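Local coordinates for protein dITP/XTP pyrophosphatase (Coxiella burnetii, PDB 3TQU) that probably hydrolyses non-canonical purine nucleoside triphosphates such as XTP, dITP and ITP to monophosphates and diphosphate, clearing them from the nucleotide pool, at residues 4-17 with 28-41. Sequence-based numbering, arbitrary orientation.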
loop_
_atom_site.group_PDB
_atom_site.type_symbol
_atom_site.label_atom_id
_atom_site.label_comp_id
_atom_site.label_asym_id
_atom_site.label_seq_id
_atom_site.Cartn_x
_atom_site.Cartn_y
_atom_site.Cartn_z
HETATM N N MSE A 4 22.697 -9.086 -13.704
HETATM C CA MSE A 4 22.243 -9.231 -12.326
HETATM C C MSE A 4 21.488 -7.984 -11.876
HETATM O O MSE A 4 22.047 -6.890 -11.834
HETATM C CB MSE A 4 23.433 -9.497 -11.396
HETATM C CG MSE A 4 23.091 -9.570 -9.910
HETATM SE SE MSE A 4 22.667 -11.365 -9.246
HETATM C CE MSE A 4 24.128 -12.352 -10.083
ATOM N N LEU A 5 20.211 -8.156 -11.557
ATOM C CA LEU A 5 19.396 -7.067 -11.033
ATOM C C LEU A 5 19.892 -6.674 -9.646
ATOM O O LEU A 5 20.028 -7.521 -8.766
ATOM C CB LEU A 5 17.928 -7.493 -10.964
ATOM C CG LEU A 5 16.922 -6.482 -10.409
ATOM C CD1 LEU A 5 16.983 -5.171 -11.180
ATOM C CD2 LEU A 5 15.520 -7.061 -10.442
ATOM N N GLU A 6 20.167 -5.386 -9.459
ATOM C CA GLU A 6 20.622 -4.875 -8.170
ATOM C C GLU A 6 19.530 -4.072 -7.469
ATOM O O GLU A 6 19.016 -3.098 -8.019
ATOM C CB GLU A 6 21.866 -4.003 -8.348
ATOM C CG GLU A 6 23.107 -4.757 -8.792
ATOM C CD GLU A 6 24.330 -3.863 -8.864
ATOM O OE1 GLU A 6 24.204 -2.712 -9.336
ATOM O OE2 GLU A 6 25.417 -4.306 -8.439
ATOM N N ILE A 7 19.179 -4.484 -6.255
ATOM C CA ILE A 7 18.194 -3.754 -5.465
ATOM C C ILE A 7 18.772 -3.383 -4.105
ATOM O O ILE A 7 19.352 -4.220 -3.422
ATOM C CB ILE A 7 16.899 -4.569 -5.273
ATOM C CG1 ILE A 7 16.314 -4.978 -6.628
ATOM C CG2 ILE A 7 15.872 -3.766 -4.485
ATOM C CD1 ILE A 7 15.099 -5.879 -6.522
ATOM N N VAL A 8 18.618 -2.121 -3.723
ATOM C CA VAL A 8 19.126 -1.647 -2.442
ATOM C C VAL A 8 18.152 -1.963 -1.317
ATOM O O VAL A 8 16.952 -1.720 -1.440
ATOM C CB VAL A 8 19.387 -0.126 -2.463
ATOM C CG1 VAL A 8 19.738 0.372 -1.066
ATOM C CG2 VAL A 8 20.493 0.212 -3.448
ATOM N N LEU A 9 18.678 -2.509 -0.227
ATOM C CA LEU A 9 17.892 -2.776 0.967
ATOM C C LEU A 9 18.113 -1.644 1.961
ATOM O O LEU A 9 19.243 -1.384 2.369
ATOM C CB LEU A 9 18.323 -4.108 1.592
ATOM C CG LEU A 9 17.366 -4.757 2.597
ATOM C CD1 LEU A 9 16.086 -5.208 1.904
ATOM C CD2 LEU A 9 18.036 -5.939 3.283
ATOM N N ALA A 10 17.037 -0.967 2.350
ATOM C CA ALA A 10 17.154 0.181 3.244
ATOM C C ALA A 10 17.562 -0.219 4.665
ATOM O O ALA A 10 18.160 0.570 5.394
ATOM C CB ALA A 10 15.851 0.974 3.262
ATOM N N SER A 11 17.255 -1.454 5.046
ATOM C CA SER A 11 17.486 -1.923 6.411
ATOM C C SER A 11 18.958 -2.199 6.739
ATOM O O SER A 11 19.727 -2.632 5.885
ATOM C CB SER A 11 16.660 -3.183 6.667
ATOM O OG SER A 11 16.876 -3.675 7.976
ATOM N N GLN A 12 19.337 -1.941 7.987
ATOM C CA GLN A 12 20.661 -2.292 8.488
ATOM C C GLN A 12 20.579 -3.615 9.234
ATOM O O GLN A 12 21.553 -4.064 9.839
ATOM C CB GLN A 12 21.187 -1.219 9.440
ATOM C CG GLN A 12 21.440 0.143 8.817
ATOM C CD GLN A 12 22.252 1.042 9.732
ATOM O OE1 GLN A 12 23.334 0.665 10.187
ATOM N NE2 GLN A 12 21.727 2.228 10.021
ATOM N N ASN A 13 19.404 -4.232 9.197
ATOM C CA ASN A 13 19.151 -5.447 9.958
ATOM C C ASN A 13 19.689 -6.678 9.233
ATOM O O ASN A 13 19.211 -7.027 8.153
ATOM C CB ASN A 13 17.651 -5.582 10.232
ATOM C CG ASN A 13 17.323 -6.768 11.108
ATOM O OD1 ASN A 13 17.847 -7.865 10.913
ATOM N ND2 ASN A 13 16.446 -6.556 12.083
ATOM N N SER A 14 20.679 -7.332 9.836
ATOM C CA SER A 14 21.366 -8.458 9.204
ATOM C C SER A 14 20.465 -9.672 8.983
ATOM O O SER A 14 20.614 -10.393 7.995
ATOM C CB SER A 14 22.619 -8.856 10.001
ATOM O OG SER A 14 22.288 -9.341 11.295
ATOM N N SER A 15 19.529 -9.903 9.897
ATOM C CA SER A 15 18.617 -11.030 9.750
ATOM C C SER A 15 17.649 -10.788 8.589
ATOM O O SER A 15 17.258 -11.723 7.892
ATOM C CB SER A 15 17.855 -11.300 11.050
ATOM O OG SER A 15 16.904 -10.286 11.312
ATOM N N LYS A 16 17.275 -9.532 8.377
ATOM C CA LYS A 16 16.395 -9.193 7.262
ATOM C C LYS A 16 17.068 -9.443 5.911
ATOM O O LYS A 16 16.439 -9.941 4.977
ATOM C CB LYS A 16 15.918 -7.747 7.366
ATOM C CG LYS A 16 15.015 -7.489 8.568
ATOM C CD LYS A 16 14.319 -6.146 8.468
ATOM C CE LYS A 16 13.348 -5.946 9.626
ATOM N NZ LYS A 16 12.570 -4.684 9.499
ATOM N N LEU A 17 18.348 -9.095 5.811
ATOM C CA LEU A 17 19.112 -9.348 4.594
ATOM C C LEU A 17 19.260 -10.845 4.343
ATOM O O LEU A 17 19.072 -11.316 3.222
ATOM C CB LEU A 17 20.492 -8.697 4.677
ATOM C CG LEU A 17 21.400 -8.955 3.470
ATOM C CD1 LEU A 17 20.785 -8.375 2.202
ATOM C CD2 LEU A 17 22.783 -8.384 3.708
ATOM N N GLU A 28 17.994 -14.206 -10.138
ATOM C CA GLU A 28 19.189 -13.416 -10.405
ATOM C C GLU A 28 19.029 -11.994 -9.883
ATOM O O GLU A 28 18.943 -11.040 -10.661
ATOM C CB GLU A 28 19.519 -13.398 -11.898
ATOM C CG GLU A 28 19.912 -14.752 -12.450
ATOM C CD GLU A 28 20.919 -15.463 -11.567
ATOM O OE1 GLU A 28 20.544 -16.480 -10.946
ATOM O OE2 GLU A 28 22.080 -15.004 -11.494
ATOM N N ILE A 29 18.984 -11.863 -8.562
ATOM C CA ILE A 29 18.869 -10.562 -7.916
ATOM C C ILE A 29 19.860 -10.451 -6.764
ATOM O O ILE A 29 20.046 -11.398 -5.997
ATOM C CB ILE A 29 17.447 -10.315 -7.379
ATOM C CG1 ILE A 29 16.421 -10.430 -8.507
ATOM C CG2 ILE A 29 17.359 -8.950 -6.717
ATOM C CD1 ILE A 29 15.008 -10.101 -8.079
ATOM N N LYS A 30 20.496 -9.290 -6.649
ATOM C CA LYS A 30 21.451 -9.046 -5.579
ATOM C C LYS A 30 21.008 -7.865 -4.730
ATOM O O LYS A 30 20.897 -6.741 -5.224
ATOM C CB LYS A 30 22.842 -8.772 -6.152
ATOM C CG LYS A 30 23.895 -8.444 -5.100
ATOM C CD LYS A 30 25.186 -7.964 -5.746
ATOM C CE LYS A 30 25.754 -9.008 -6.695
ATOM N NZ LYS A 30 26.953 -8.505 -7.423
ATOM N N PHE A 31 20.750 -8.120 -3.453
ATOM C CA PHE A 31 20.386 -7.045 -2.540
ATOM C C PHE A 31 21.615 -6.430 -1.882
ATOM O O PHE A 31 22.499 -7.138 -1.399
ATOM C CB PHE A 31 19.391 -7.540 -1.494
ATOM C CG PHE A 31 17.991 -7.665 -2.016
ATOM C CD1 PHE A 31 17.100 -6.614 -1.899
ATOM C CD2 PHE A 31 17.576 -8.824 -2.651
ATOM C CE1 PHE A 31 15.807 -6.723 -2.391
ATOM C CE2 PHE A 31 16.290 -8.934 -3.145
ATOM C CZ PHE A 31 15.407 -7.883 -3.015
ATOM N N ILE A 32 21.661 -5.103 -1.874
ATOM C CA ILE A 32 22.779 -4.374 -1.299
ATOM C C ILE A 32 22.273 -3.433 -0.217
ATOM O O ILE A 32 21.462 -2.548 -0.490
ATOM C CB ILE A 32 23.503 -3.547 -2.373
ATOM C CG1 ILE A 32 23.879 -4.435 -3.562
ATOM C CG2 ILE A 32 24.725 -2.857 -1.778
ATOM C CD1 ILE A 32 24.493 -3.677 -4.713
ATOM N N PRO A 33 22.739 -3.626 1.023
ATOM C CA PRO A 33 22.325 -2.746 2.120
ATOM C C PRO A 33 22.677 -1.298 1.793
ATOM O O PRO A 33 23.732 -1.043 1.207
ATOM C CB PRO A 33 23.158 -3.251 3.307
ATOM C CG PRO A 33 23.490 -4.669 2.963
ATOM C CD PRO A 33 23.660 -4.685 1.471
ATOM N N GLN A 34 21.804 -0.364 2.152
ATOM C CA GLN A 34 22.039 1.037 1.825
ATOM C C GLN A 34 23.339 1.537 2.440
ATOM O O GLN A 34 23.944 2.482 1.941
ATOM C CB GLN A 34 20.862 1.916 2.253
ATOM C CG GLN A 34 20.655 2.028 3.753
ATOM C CD GLN A 34 19.472 2.905 4.102
ATOM O OE1 GLN A 34 18.609 3.166 3.261
ATOM N NE2 GLN A 34 19.425 3.370 5.346
ATOM N N THR A 35 23.775 0.889 3.514
ATOM C CA THR A 35 25.028 1.259 4.165
ATOM C C THR A 35 26.235 1.113 3.242
ATOM O O THR A 35 27.276 1.728 3.472
ATOM C CB THR A 35 25.267 0.431 5.436
ATOM O OG1 THR A 35 25.092 -0.960 5.135
ATOM C CG2 THR A 35 24.288 0.842 6.530
ATOM N N GLU A 36 26.098 0.301 2.199
ATOM C CA GLU A 36 27.191 0.096 1.251
ATOM C C GLU A 36 27.327 1.271 0.291
ATOM O O GLU A 36 28.278 1.344 -0.491
ATOM C CB GLU A 36 26.997 -1.210 0.483
ATOM C CG GLU A 36 27.317 -2.444 1.309
ATOM C CD GLU A 36 28.771 -2.477 1.744
ATOM O OE1 GLU A 36 29.648 -2.603 0.864
ATOM O OE2 GLU A 36 29.038 -2.368 2.959
ATOM N N PHE A 37 26.361 2.182 0.361
ATOM C CA PHE A 37 26.375 3.418 -0.414
ATOM C C PHE A 37 26.514 4.602 0.531
ATOM O O PHE A 37 26.392 5.755 0.120
ATOM C CB PHE A 37 25.076 3.565 -1.208
ATOM C CG PHE A 37 24.908 2.546 -2.297
ATOM C CD1 PHE A 37 25.265 2.844 -3.602
ATOM C CD2 PHE A 37 24.393 1.293 -2.018
ATOM C CE1 PHE A 37 25.110 1.909 -4.609
ATOM C CE2 PHE A 37 24.238 0.353 -3.020
ATOM C CZ PHE A 37 24.596 0.661 -4.316
ATOM N N SER A 38 26.753 4.301 1.803
ATOM C CA SER A 38 26.849 5.318 2.843
ATOM C C SER A 38 25.588 6.169 2.947
ATOM O O SER A 38 25.659 7.377 3.179
ATOM C CB SER A 38 28.080 6.198 2.627
ATOM O OG SER A 38 29.261 5.424 2.734
ATOM N N VAL A 39 24.433 5.530 2.779
ATOM C CA VAL A 39 23.153 6.204 2.953
ATOM C C VAL A 39 22.765 6.213 4.428
ATOM O O VAL A 39 22.717 5.162 5.067
ATOM C CB VAL A 39 22.036 5.506 2.152
ATOM C CG1 VAL A 39 20.701 6.197 2.382
ATOM C CG2 VAL A 39 22.385 5.479 0.668
ATOM N N PRO A 40 22.490 7.404 4.976
ATOM C CA PRO A 40 22.072 7.498 6.377
ATOM C C PRO A 40 20.614 7.077 6.554
ATOM O O PRO A 40 19.843 7.113 5.593
ATOM C CB PRO A 40 22.228 8.987 6.681
ATOM C CG PRO A 40 22.013 9.655 5.369
ATOM C CD PRO A 40 22.572 8.723 4.327
ATOM N N ASP A 41 20.248 6.669 7.764
ATOM C CA ASP A 41 18.852 6.385 8.077
ATOM C C ASP A 41 18.031 7.661 7.931
ATOM O O ASP A 41 18.521 8.759 8.198
ATOM C CB ASP A 41 18.709 5.855 9.506
ATOM C CG ASP A 41 19.172 4.417 9.651
ATOM O OD1 ASP A 41 19.759 3.873 8.696
ATOM O OD2 ASP A 41 18.955 3.834 10.733
HETATM O O HOH W 1 18.851 -10.198 -13.227
HETATM O O HOH W 2 21.836 -0.822 5.168
#
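The Phe-31 ring lies alongside Ile-7: with CG beside the backbone N (chi1 -77°), its CE1 comes 3.6 Å from Ile-7 CG2, while Leu-9 CD1 approaches the ring obliquely. Leu-17 CD1 packs on Phe-31 CB, so the first turn of the helix meets the same sheet face, and Leu-69 and Leu-24 add to this core. On the other face, Phe-37 CE2 obliquely meets Val-8 CG2 at 3.8 Å, with Leu-66 and Thr-64 close by. The carbonyl O of Ala-10 sits over one face of the Gln-34 amide, 3.0 Å from Gln-34 CD, and Ala-10 CB touches Gln-34 OE1. At the far end, the Gln-12 amide gives NE2 to the syn side of Asp-41 OD1 (2.9 Å), 35° out of the carboxylate plane, and its CG rests on Thr-35 CG2.

Between these side chains, strands 5-9 and 29-33 run parallel; Leu-5, Ile-7 and Leu-9 alternately donate to and accept from the backbone of Glu-28 to Gln-34, as in Lys-30 N to Leu-5 O at 2.8 Å. Water bridges Ser-11 O and Thr-35 N where the strands have given way to turns. Asn-13 OD1 then caps the helix, accepting from Lys-16 N (3.1 Å) and Ser-15 OG on one face of its amide. Here is a beta-alpha-beta crossover whose first strand leads into residues 11-16, the predicted substrate-binding loop and helix start of the HAM1 family.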